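PDB 1Q67: mRNA-decapping enzyme subunit 1 from Saccharomyces cerevisiae, which forms, together with its partner DCP2, the decapping complex that removes the 7-methylguanine cap from mRNA and so commits the transcript to 5' to 3' decay. Local coordinates for residues B[35-40]-B[64-69]. Residues are numbered along the deposited sequence; the frame is centred on the assembly and turned at random.
Sequences KQLLFH and VLAIYL
Residues 35-40 and 64-69 run antiparallel, their N-to-C directions 145° apart, and carry two classic beta bulges, the one at L38 and F39 shifting the register by one residue. In the first, K35 and Q36 both face L69: K35 N meets L69 O at 2.8 Å, Q36 N reaches the same oxygen only weakly, and L69 N returns a bond to Q36 O. In the second, L38 and F39 lie opposite I67, whose carbonyl oxygen takes L38 N at 2.8 Å and F39 N at 3.0 Å, both in the carbonyl plane, so one oxygen serves both N-H groups of the bulge; I67 N bonds to F39 O. The second bulge also turns L38 toward the partner strand, so that its CB rests 3.3 Å from I67 O and CD1 lies 4.3 Å from L69 CB. F39 and I67, a hydrogen-bonded pair, put CB beside CB, and their bulk suits a face that meets a helix. On the face of L37, H40, A66 and Y68, L37 swings CG anti to its own N (chi1 176°), which carries CD1 over the small methyl of A66, 3.8 Å from its CB. K35 suits the strand's exposed end: its extended aliphatic chain runs alongside L69, CD 3.9 Å from CD2, while NZ goes on to a salt bridge with D228. Y68 CB lies 3.3 Å from Q36 O, and its ring leads away to a hydroxyl bonded to D31. The pair forms one side of a four-stranded antiparallel sheet in this PH-like fold, with 34-41 outermost within the chain and 64-70 hydrogen-bonded on its other edge to strand 140-146; helix 208-223 packs L217 against F39 and I67, and I214 against L65 and I67.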
loop_
_atom_site.group_PDB
_atom_site.type_symbol
_atom_site.label_atom_id
_atom_site.label_comp_id
_atom_site.label_asym_id
_atom_site.label_seq_id
_atom_site.Cartn_x
_atom_site.Cartn_y
_atom_site.Cartn_z
ATOM N N LYS B 35 20.649 6.258 14.404
ATOM C CA LYS B 35 21.963 5.824 14.859
ATOM C C LYS B 35 22.177 4.348 14.580
ATOM O O LYS B 35 23.294 3.914 14.330
ATOM C CB LYS B 35 22.101 6.093 16.362
ATOM C CG LYS B 35 23.372 5.529 16.996
ATOM C CD LYS B 35 23.420 5.850 18.490
ATOM C CE LYS B 35 24.647 5.247 19.159
ATOM N NZ LYS B 35 24.746 5.666 20.589
ATOM N N GLN B 36 21.101 3.575 14.631
ATOM C CA GLN B 36 21.191 2.147 14.378
ATOM C C GLN B 36 19.866 1.594 13.852
ATOM O O GLN B 36 18.809 1.818 14.439
ATOM C CB GLN B 36 21.601 1.415 15.667
ATOM C CG GLN B 36 21.785 -0.088 15.511
ATOM C CD GLN B 36 22.101 -0.792 16.840
ATOM O OE1 GLN B 36 21.664 -0.358 17.912
ATOM N NE2 GLN B 36 22.843 -1.895 16.766
ATOM N N LEU B 37 19.931 0.882 12.732
ATOM C CA LEU B 37 18.743 0.278 12.138
ATOM C C LEU B 37 18.461 -0.983 12.951
ATOM O O LEU B 37 19.355 -1.790 13.167
ATOM C CB LEU B 37 19.013 -0.085 10.671
ATOM C CG LEU B 37 17.913 -0.809 9.887
ATOM C CD1 LEU B 37 16.687 0.085 9.772
ATOM C CD2 LEU B 37 18.440 -1.178 8.485
ATOM N N LEU B 38 17.222 -1.161 13.396
ATOM C CA LEU B 38 16.897 -2.330 14.213
ATOM C C LEU B 38 16.059 -3.364 13.487
ATOM O O LEU B 38 16.115 -4.552 13.798
ATOM C CB LEU B 38 16.141 -1.899 15.477
ATOM C CG LEU B 38 16.826 -0.873 16.378
ATOM C CD1 LEU B 38 15.901 -0.535 17.543
ATOM C CD2 LEU B 38 18.164 -1.436 16.893
ATOM N N PHE B 39 15.282 -2.910 12.516
ATOM C CA PHE B 39 14.401 -3.813 11.797
ATOM C C PHE B 39 13.897 -3.177 10.514
ATOM O O PHE B 39 13.662 -1.967 10.461
ATOM C CB PHE B 39 13.200 -4.150 12.690
ATOM C CG PHE B 39 12.115 -4.920 11.998
ATOM C CD1 PHE B 39 12.136 -6.310 11.977
ATOM C CD2 PHE B 39 11.094 -4.254 11.329
ATOM C CE1 PHE B 39 11.149 -7.029 11.301
ATOM C CE2 PHE B 39 10.105 -4.961 10.650
ATOM C CZ PHE B 39 10.135 -6.354 10.633
ATOM N N HIS B 40 13.738 -4.001 9.487
ATOM C CA HIS B 40 13.201 -3.537 8.223
ATOM C C HIS B 40 12.532 -4.704 7.523
ATOM O O HIS B 40 12.965 -5.846 7.643
ATOM C CB HIS B 40 14.285 -2.926 7.320
ATOM C CG HIS B 40 15.308 -3.904 6.831
ATOM N ND1 HIS B 40 16.439 -4.224 7.552
ATOM C CD2 HIS B 40 15.369 -4.635 5.693
ATOM C CE1 HIS B 40 17.152 -5.109 6.878
ATOM N NE2 HIS B 40 16.526 -5.375 5.748
ATOM N N VAL B 64 8.856 0.172 2.146
ATOM C CA VAL B 64 9.774 -0.360 3.134
ATOM C C VAL B 64 9.474 0.214 4.519
ATOM O O VAL B 64 9.341 1.431 4.690
ATOM C CB VAL B 64 11.238 -0.047 2.765
ATOM C CG1 VAL B 64 12.169 -0.666 3.796
ATOM C CG2 VAL B 64 11.562 -0.605 1.383
ATOM N N LEU B 65 9.363 -0.677 5.499
ATOM C CA LEU B 65 9.084 -0.292 6.871
ATOM C C LEU B 65 10.323 -0.570 7.704
ATOM O O LEU B 65 10.869 -1.670 7.661
ATOM C CB LEU B 65 7.896 -1.094 7.419
ATOM C CG LEU B 65 7.653 -1.132 8.939
ATOM C CD1 LEU B 65 7.351 0.255 9.471
ATOM C CD2 LEU B 65 6.483 -2.059 9.225
ATOM N N ALA B 66 10.781 0.430 8.447
ATOM C CA ALA B 66 11.951 0.243 9.288
ATOM C C ALA B 66 11.730 0.829 10.674
ATOM O O ALA B 66 10.997 1.804 10.834
ATOM C CB ALA B 66 13.179 0.898 8.650
ATOM N N ILE B 67 12.370 0.211 11.663
ATOM C CA ILE B 67 12.327 0.661 13.045
ATOM C C ILE B 67 13.789 0.837 13.409
ATOM O O ILE B 67 14.611 -0.056 13.195
ATOM C CB ILE B 67 11.658 -0.365 13.955
ATOM C CG1 ILE B 67 10.168 -0.418 13.614
ATOM C CG2 ILE B 67 11.863 0.019 15.424
ATOM C CD1 ILE B 67 9.453 -1.550 14.253
ATOM N N TYR B 68 14.123 1.998 13.947
ATOM C CA TYR B 68 15.512 2.273 14.245
ATOM C C TYR B 68 15.701 3.057 15.533
ATOM O O TYR B 68 14.782 3.712 16.019
ATOM C CB TYR B 68 16.102 3.057 13.073
ATOM C CG TYR B 68 15.313 4.308 12.778
ATOM C CD1 TYR B 68 15.703 5.538 13.301
ATOM C CD2 TYR B 68 14.158 4.262 11.992
ATOM C CE1 TYR B 68 14.977 6.691 13.047
ATOM C CE2 TYR B 68 13.411 5.418 11.738
ATOM C CZ TYR B 68 13.839 6.629 12.270
ATOM O OH TYR B 68 13.142 7.792 12.017
ATOM N N LEU B 69 16.916 2.988 16.057
ATOM C CA LEU B 69 17.281 3.679 17.280
ATOM C C LEU B 69 17.763 5.080 16.924
ATOM O O LEU B 69 18.501 5.269 15.954
ATOM C CB LEU B 69 18.380 2.904 18.008
ATOM C CG LEU B 69 18.751 3.422 19.403
ATOM C CD1 LEU B 69 19.191 2.260 20.290
ATOM C CD2 LEU B 69 19.843 4.462 19.284
#